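PDB 4FTD: uncharacterized protein from Bacteroides eggerthii, which is of unknown function but, as a six-bladed beta-propeller with an immunoglobulin-like domain, may take part in carbohydrate metabolism. Local coordinates for residues Asp295-Thr300 and Ser314-Pro319; Gly337-Pro342 and Val355-Gln360. All blocks are in the same frame, centred on the assembly; numbering follows the deposited sequence.

Interaction 1 (Asp295-Thr300 and Ser314-Pro319)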
ATOM      1  N   ASP A 295     -22.689   6.591 -11.604  1.00 49.13           N
ATOM      2  CA  ASP A 295     -21.641   7.288 -10.851  1.00 46.65           C
ATOM      3  C   ASP A 295     -20.312   6.529 -10.754  1.00 49.71           C
ATOM      4  O   ASP A 295     -19.316   7.136 -10.402  1.00 48.70           O
ATOM      5  CB  ASP A 295     -22.074   7.630  -9.442  1.00 48.43           C
ATOM      6  CG  ASP A 295     -22.931   8.913  -9.368  1.00 58.35           C
ATOM      7  OD1 ASP A 295     -22.818   9.814 -10.232  1.00 56.70           O
ATOM      8  OD2 ASP A 295     -23.714   9.024  -8.417  1.00 65.25           O
ATOM      9  N   ALA A 296     -20.312   5.218 -11.002  1.00 43.33           N
ATOM     10  CA  ALA A 296     -19.064   4.444 -11.075  1.00 44.06           C
ATOM     11  C   ALA A 296     -18.224   4.929 -12.245  1.00 43.03           C
ATOM     12  O   ALA A 296     -17.002   4.984 -12.142  1.00 40.86           O
ATOM     13  CB  ALA A 296     -19.335   2.946 -11.234  1.00 41.11           C
ATOM     14  N   THR A 297     -18.902   5.252 -13.348  1.00 43.72           N
ATOM     15  CA  THR A 297     -18.293   5.594 -14.644  1.00 44.76           C
ATOM     16  C   THR A 297     -17.522   4.409 -15.237  1.00 44.61           C
ATOM     17  O   THR A 297     -17.511   3.279 -14.710  1.00 43.54           O
ATOM     18  CB  THR A 297     -17.373   6.865 -14.601  1.00 45.84           C
ATOM     19  OG1 THR A 297     -16.095   6.507 -14.038  1.00 49.16           O
ATOM     20  CG2 THR A 297     -18.018   8.025 -13.799  1.00 42.94           C
HETATM   21  N   MSE A 298     -16.862   4.664 -16.360  1.00 40.29           N
HETATM   22  CA  MSE A 298     -15.966   3.675 -16.956  1.00 38.15           C
HETATM   23  C   MSE A 298     -14.668   3.433 -16.173  1.00 39.88           C
HETATM   24  O   MSE A 298     -13.990   2.431 -16.463  1.00 40.31           O
HETATM   25  CB  MSE A 298     -15.590   4.107 -18.353  1.00 40.12           C
HETATM   26  CG  MSE A 298     -14.841   5.462 -18.370  1.00 53.10           C
HETATM   27 SE   MSE A 298     -14.148   5.765 -20.119  0.75 82.39          SE
HETATM   28  CE  MSE A 298     -12.638   4.604 -20.086  1.00 68.21           C
ATOM     29  N   VAL A 299     -14.302   4.363 -15.264  1.00 39.88           N
ATOM     30  CA  VAL A 299     -13.116   4.265 -14.387  1.00 42.88           C
ATOM     31  C   VAL A 299     -13.583   3.812 -13.017  1.00 41.76           C
ATOM     32  O   VAL A 299     -13.975   4.605 -12.169  1.00 41.55           O
ATOM     33  CB  VAL A 299     -12.300   5.572 -14.315  1.00 42.31           C
ATOM     34  CG1 VAL A 299     -10.943   5.344 -13.585  1.00 39.06           C
ATOM     35  CG2 VAL A 299     -12.097   6.119 -15.735  1.00 41.16           C
ATOM     36  N   THR A 300     -13.550   2.495 -12.820  1.00 40.65           N
ATOM     37  CA  THR A 300     -14.106   1.839 -11.620  1.00 42.44           C
ATOM     38  C   THR A 300     -13.427   0.473 -11.474  1.00 43.12           C
ATOM     39  O   THR A 300     -12.933  -0.095 -12.470  1.00 38.28           O
ATOM     40  CB  THR A 300     -15.637   1.673 -11.739  1.00 45.53           C
ATOM     41  OG1 THR A 300     -16.193   1.128 -10.538  1.00 41.74           O
ATOM     42  CG2 THR A 300     -16.002   0.809 -12.963  1.00 34.43           C
ATOM     43  N   SER A 314     -14.938   0.880  -5.961  1.00 42.79           N
ATOM     44  CA  SER A 314     -14.947   2.319  -6.085  1.00 46.21           C
ATOM     45  C   SER A 314     -14.900   2.749  -7.547  1.00 44.61           C
ATOM     46  O   SER A 314     -14.617   1.937  -8.475  1.00 43.38           O
ATOM     47  CB  SER A 314     -13.835   2.989  -5.262  1.00 44.38           C
ATOM     48  OG  SER A 314     -12.580   2.960  -5.937  1.00 39.61           O
ATOM     49  N   GLY A 315     -15.209   4.037  -7.725  1.00 47.76           N
ATOM     50  CA  GLY A 315     -15.254   4.695  -9.026  1.00 45.27           C
ATOM     51  C   GLY A 315     -15.151   6.209  -8.860  1.00 40.84           C
ATOM     52  O   GLY A 315     -14.979   6.729  -7.737  1.00 44.96           O
ATOM     53  N   ILE A 316     -15.287   6.916  -9.966  1.00 44.79           N
ATOM     54  CA  ILE A 316     -15.098   8.356  -9.994  1.00 44.71           C
ATOM     55  C   ILE A 316     -15.999   9.070  -9.006  1.00 50.21           C
ATOM     56  O   ILE A 316     -15.527   9.915  -8.247  1.00 50.77           O
ATOM     57  CB  ILE A 316     -15.180   8.936 -11.439  1.00 47.94           C
ATOM     58  CG1 ILE A 316     -14.091   8.299 -12.340  1.00 43.73           C
ATOM     59  CG2 ILE A 316     -15.002  10.437 -11.425  1.00 41.12           C
ATOM     60  CD1 ILE A 316     -12.650   8.445 -11.855  1.00 43.04           C
ATOM     61  N   ARG A 317     -17.271   8.708  -9.003  1.00 46.83           N
ATOM     62  CA  ARG A 317     -18.246   9.259  -8.047  1.00 49.42           C
ATOM     63  C   ARG A 317     -18.869   8.170  -7.156  1.00 49.37           C
ATOM     64  O   ARG A 317     -20.020   8.293  -6.725  1.00 53.11           O
ATOM     65  CB  ARG A 317     -19.334  10.061  -8.788  1.00 52.64           C
ATOM     66  CG  ARG A 317     -18.796  11.317  -9.469  1.00 54.16           C
ATOM     67  CD  ARG A 317     -19.913  12.072 -10.173  1.00 52.85           C
ATOM     68  NE  ARG A 317     -20.495  11.301 -11.263  1.00 49.87           N
ATOM     69  CZ  ARG A 317     -19.924  11.098 -12.461  1.00 53.45           C
ATOM     70  NH1 ARG A 317     -18.728  11.597 -12.770  1.00 52.57           N
ATOM     71  NH2 ARG A 317     -20.545  10.374 -13.360  1.00 50.83           N
ATOM     72  N   VAL A 318     -18.107   7.107  -6.899  1.00 52.80           N
ATOM     73  CA  VAL A 318     -18.476   6.044  -5.969  1.00 50.10           C
ATOM     74  C   VAL A 318     -17.334   5.953  -4.940  1.00 47.09           C
ATOM     75  O   VAL A 318     -16.225   5.466  -5.263  1.00 46.48           O
ATOM     76  CB  VAL A 318     -18.721   4.663  -6.638  1.00 45.73           C
ATOM     77  CG1 VAL A 318     -18.994   3.613  -5.551  1.00 49.94           C
ATOM     78  CG2 VAL A 318     -19.908   4.719  -7.641  1.00 42.87           C
ATOM     79  N   PRO A 319     -17.572   6.446  -3.707  1.00 51.25           N
ATOM     80  CA  PRO A 319     -16.591   6.254  -2.630  1.00 49.94           C
ATOM     81  C   PRO A 319     -16.314   4.775  -2.420  1.00 48.31           C
ATOM     82  O   PRO A 319     -17.170   3.961  -2.743  1.00 50.54           O
ATOM     83  CB  PRO A 319     -17.303   6.803  -1.383  1.00 53.48           C
ATOM     84  CG  PRO A 319     -18.441   7.590  -1.877  1.00 63.72           C
ATOM     85  CD  PRO A 319     -18.820   7.043  -3.213  1.00 52.77           C
TER
HETATM   86  O   HOH W   1     -23.273   9.676 -12.943  1.00 60.32           O

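Interaction 2 (Gly337-Pro342 and Val355-Gln360)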
ATOM      1  N   GLY A 337     -12.690  11.244  -3.450  1.00 48.50           N
ATOM      2  CA  GLY A 337     -11.666  11.981  -4.230  1.00 53.43           C
ATOM      3  C   GLY A 337     -11.195  11.305  -5.530  1.00 48.03           C
ATOM      4  O   GLY A 337     -10.057  11.536  -5.993  1.00 49.15           O
ATOM      5  N   GLU A 338     -12.088  10.499  -6.125  1.00 44.28           N
ATOM      6  CA  GLU A 338     -11.868   9.726  -7.340  1.00 43.80           C
ATOM      7  C   GLU A 338     -10.842   8.594  -7.161  1.00 44.02           C
ATOM      8  O   GLU A 338     -10.205   8.194  -8.144  1.00 41.41           O
ATOM      9  CB  GLU A 338     -11.474  10.609  -8.548  1.00 48.16           C
ATOM     10  CG  GLU A 338     -12.402  11.820  -8.771  1.00 49.75           C
ATOM     11  CD  GLU A 338     -12.146  12.508 -10.109  1.00 51.54           C
ATOM     12  OE1 GLU A 338     -11.474  11.933 -11.004  1.00 46.88           O
ATOM     13  OE2 GLU A 338     -12.618  13.645 -10.262  1.00 47.58           O
ATOM     14  N   ALA A 339     -10.708   8.101  -5.916  1.00 44.10           N
ATOM     15  CA  ALA A 339      -9.919   6.928  -5.587  1.00 44.50           C
ATOM     16  C   ALA A 339     -10.518   5.737  -6.332  1.00 51.58           C
ATOM     17  O   ALA A 339     -11.712   5.450  -6.257  1.00 42.36           O
ATOM     18  CB  ALA A 339      -9.905   6.657  -4.093  1.00 46.26           C
ATOM     19  N   VAL A 340      -9.663   5.093  -7.094  1.00 40.65           N
ATOM     20  CA  VAL A 340      -9.975   3.898  -7.845  1.00 41.24           C
ATOM     21  C   VAL A 340      -8.886   2.847  -7.544  1.00 40.41           C
ATOM     22  O   VAL A 340      -7.958   3.085  -6.769  1.00 40.24           O
ATOM     23  CB  VAL A 340     -10.139   4.175  -9.383  1.00 39.49           C
ATOM     24  CG1 VAL A 340     -11.297   5.167  -9.630  1.00 40.55           C
ATOM     25  CG2 VAL A 340      -8.862   4.676 -10.043  1.00 37.56           C
ATOM     26  N   ALA A 341      -9.079   1.652  -8.080  1.00 38.61           N
ATOM     27  CA  ALA A 341      -8.213   0.494  -7.817  1.00 44.71           C
ATOM     28  C   ALA A 341      -7.914   0.247  -6.301  1.00 46.09           C
ATOM     29  O   ALA A 341      -6.773   0.115  -5.919  1.00 40.96           O
ATOM     30  CB  ALA A 341      -6.925   0.630  -8.631  1.00 34.58           C
ATOM     31  N   PRO A 342      -8.957   0.173  -5.449  1.00 41.54           N
ATOM     32  CA  PRO A 342      -8.783   0.026  -3.980  1.00 46.01           C
ATOM     33  C   PRO A 342      -8.287  -1.354  -3.554  1.00 43.83           C
ATOM     34  O   PRO A 342      -9.016  -2.354  -3.723  1.00 46.19           O
ATOM     35  CB  PRO A 342     -10.206   0.282  -3.428  1.00 42.46           C
ATOM     36  CG  PRO A 342     -11.097  -0.129  -4.544  1.00 39.59           C
ATOM     37  CD  PRO A 342     -10.373   0.162  -5.815  1.00 42.65           C
ATOM     38  N   VAL A 355      -4.817   3.233  -2.961  1.00 41.14           N
ATOM     39  CA  VAL A 355      -5.693   3.679  -4.051  1.00 42.90           C
ATOM     40  C   VAL A 355      -4.902   4.551  -4.983  1.00 43.10           C
ATOM     41  O   VAL A 355      -3.786   4.985  -4.639  1.00 45.91           O
ATOM     42  CB  VAL A 355      -6.933   4.454  -3.555  1.00 41.28           C
ATOM     43  CG1 VAL A 355      -7.803   3.597  -2.655  1.00 46.24           C
ATOM     44  CG2 VAL A 355      -6.543   5.766  -2.882  1.00 43.89           C
ATOM     45  N   CYS A 356      -5.424   4.753  -6.202  1.00 40.63           N
ATOM     46  CA  CYS A 356      -4.897   5.820  -7.062  1.00 43.74           C
ATOM     47  C   CYS A 356      -6.029   6.738  -7.411  1.00 43.38           C
ATOM     48  O   CYS A 356      -7.095   6.265  -7.853  1.00 43.64           O
ATOM     49  CB  CYS A 356      -4.233   5.272  -8.339  1.00 43.94           C
ATOM     50  SG  CYS A 356      -3.365   6.528  -9.301  1.00 44.76           S
ATOM     51  N   THR A 357      -5.850   8.048  -7.236  1.00 44.64           N
ATOM     52  CA  THR A 357      -6.948   8.958  -7.603  1.00 44.80           C
ATOM     53  C   THR A 357      -6.845   9.191  -9.138  1.00 45.07           C
ATOM     54  O   THR A 357      -5.757   9.383  -9.650  1.00 47.25           O
ATOM     55  CB  THR A 357      -6.952  10.251  -6.776  1.00 41.56           C
ATOM     56  OG1 THR A 357      -5.702  10.867  -7.009  1.00 46.94           O
ATOM     57  CG2 THR A 357      -7.185   9.968  -5.214  1.00 39.70           C
ATOM     58  N   ALA A 358      -7.977   9.159  -9.845  1.00 45.43           N
ATOM     59  CA  ALA A 358      -8.001   9.085 -11.325  1.00 42.01           C
ATOM     60  C   ALA A 358      -7.884  10.412 -12.061  1.00 43.40           C
ATOM     61  O   ALA A 358      -7.031  10.587 -12.959  1.00 45.07           O
ATOM     62  CB  ALA A 358      -9.258   8.340 -11.775  1.00 40.28           C
ATOM     63  N   GLY A 359      -8.745  11.366 -11.717  1.00 42.39           N
ATOM     64  CA  GLY A 359      -8.775  12.604 -12.477  1.00 45.55           C
ATOM     65  C   GLY A 359      -9.483  12.467 -13.819  1.00 46.37           C
ATOM     66  O   GLY A 359      -8.905  12.757 -14.856  1.00 40.84           O
ATOM     67  N   GLN A 360     -10.761  12.092 -13.771  1.00 44.03           N
ATOM     68  CA  GLN A 360     -11.585  11.851 -14.970  1.00 44.90           C
ATOM     69  C   GLN A 360     -12.363  13.095 -15.271  1.00 49.30           C
ATOM     70  O   GLN A 360     -13.174  13.508 -14.452  1.00 48.79           O
ATOM     71  CB  GLN A 360     -12.551  10.677 -14.721  1.00 50.40           C
ATOM     72  CG  GLN A 360     -13.516  10.326 -15.856  1.00 54.32           C
ATOM     73  CD  GLN A 360     -12.817   9.776 -17.084  1.00 49.61           C
ATOM     74  OE1 GLN A 360     -11.677   9.405 -17.037  1.00 47.20           O
ATOM     75  NE2 GLN A 360     -13.521   9.738 -18.203  1.00 51.12           N
TER
HETATM   76  O   HOH W   2     -14.188  14.195 -12.128  1.00 54.10           O

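Interaction 1 (Asp295-Thr300 and Ser314-Pro319)
D295 and R317 meet twice, once through backbone and once through side chains. R317 N donates to D295 O (2.9 Å). The side chains then cross at about a right angle, and R317 NE reaches D295 OD1 at 2.9 Å in a salt bridge. Carboxylate and guanidinium planes stand 82° apart; OD1 lies at the guanidinium edge, in its plane, yet is itself approached from above the carboxylate plane. One direct bond joins the two groups, NE to OD1; NH2 reaches the same oxygen through water 1, which donates to OD1 and accepts from NH2. A bend at chi3 of R317 (-64°) folds the guanidinium back over D295, with D295 O over one of its faces.

Farther along, T297 OG1 touches I316 CG1 at 3.2 Å, while T297 CG2 comes obliquely against the guanidinium. V299 CB packs on I316 CD1 (3.8 Å), and V318 CG2 lies against A296. I316 N has just two long, weak bonds across the contact, to A296 O and V299 O.

Within the loop, T297 OG1 ties its own backbone: chi1 of 79° sets it between backbone N and carbonyl carbon, where it accepts from V299 N (3.1 Å), which makes an ST turn, and also donates to A296 O. T300 OG1, anti to its own N, donates to S314 O (2.7 Å) from above the carbonyl plane; W313 NE1 also bonds this hydroxyl.

T300 and G315 form an antiparallel non-hydrogen-bonded pair, and a type I turn from G315 to V318 links strands 311-315 and 318-323. The whole is a loop entering the first strand of a four-stranded propeller blade and packing on the beta hairpin of its second and third strands.

Interaction 2 (Gly337-Pro342 and Val355-Gln360)
The carboxylate of E338 is the flat group of this contact, and it works through its two oxygens: OE1 meets the backbone of G359 and Q360, OE2 meets water 2 and S364 OG. Q360 N binds OE1 at 2.9 Å on the syn lone pair, with a straight N-H...O angle of 162°. G359 N is equally near OE1, at 2.9 Å, but its 121° angle makes that bond weak. An extended chain beyond CG (chi2 -169°) carries the carboxylate past A358 to these amides. Water 2 bridges OE2 to Q360 O.

The backbone of E338 adds a bond of its own, A358 N to E338 O (3.0 Å). Next to it, V340 and C356 form an antiparallel hydrogen-bonded pair: V340 N to C356 O at 2.9 Å and C356 N to V340 O at 3.1 Å. A339 and T357 make the adjoining non-hydrogen-bonded pair. On their face A339 CB rests on V355 CG2 (3.7 Å); on the V340 face, V340 CG2 approaches A358 CB (4.1 Å).

Strand 350-357 pairs with 339-340 and, past the corner at A341, with 342-347; on its other edge V355 and T357 are backbone-bonded to E371 and A369 of strand 369-374. V340 and C356 pack on A412 of strand 412-420, and P342 touches N301 of strand 300-304.

How the interactions relate
Interactions 1 and 2 are both largely buried, and their centres lie about 8 Å apart in consecutive parts of the chain. Interaction 1 belongs to the sheet of strands 300-304 to 329-332, interaction 2 to the following sheet, so they hold different elements of the propeller. They touch directly: S314 OG is probably hydrogen-bonded to A339 O (2.7 Å), I316 CD1 packs on A358 CB (3.4 Å), and V299 CG2 on Q360 OE1. Interaction 1 has one bridged pair, non-hydrogen-bonded, and sets charge against charge at exposed R317; interaction 2 has two, one hydrogen-bonded and buried, and its carboxylate accepts from Q360 N and, weakly, G359 N. Each carboxylate also meets a water.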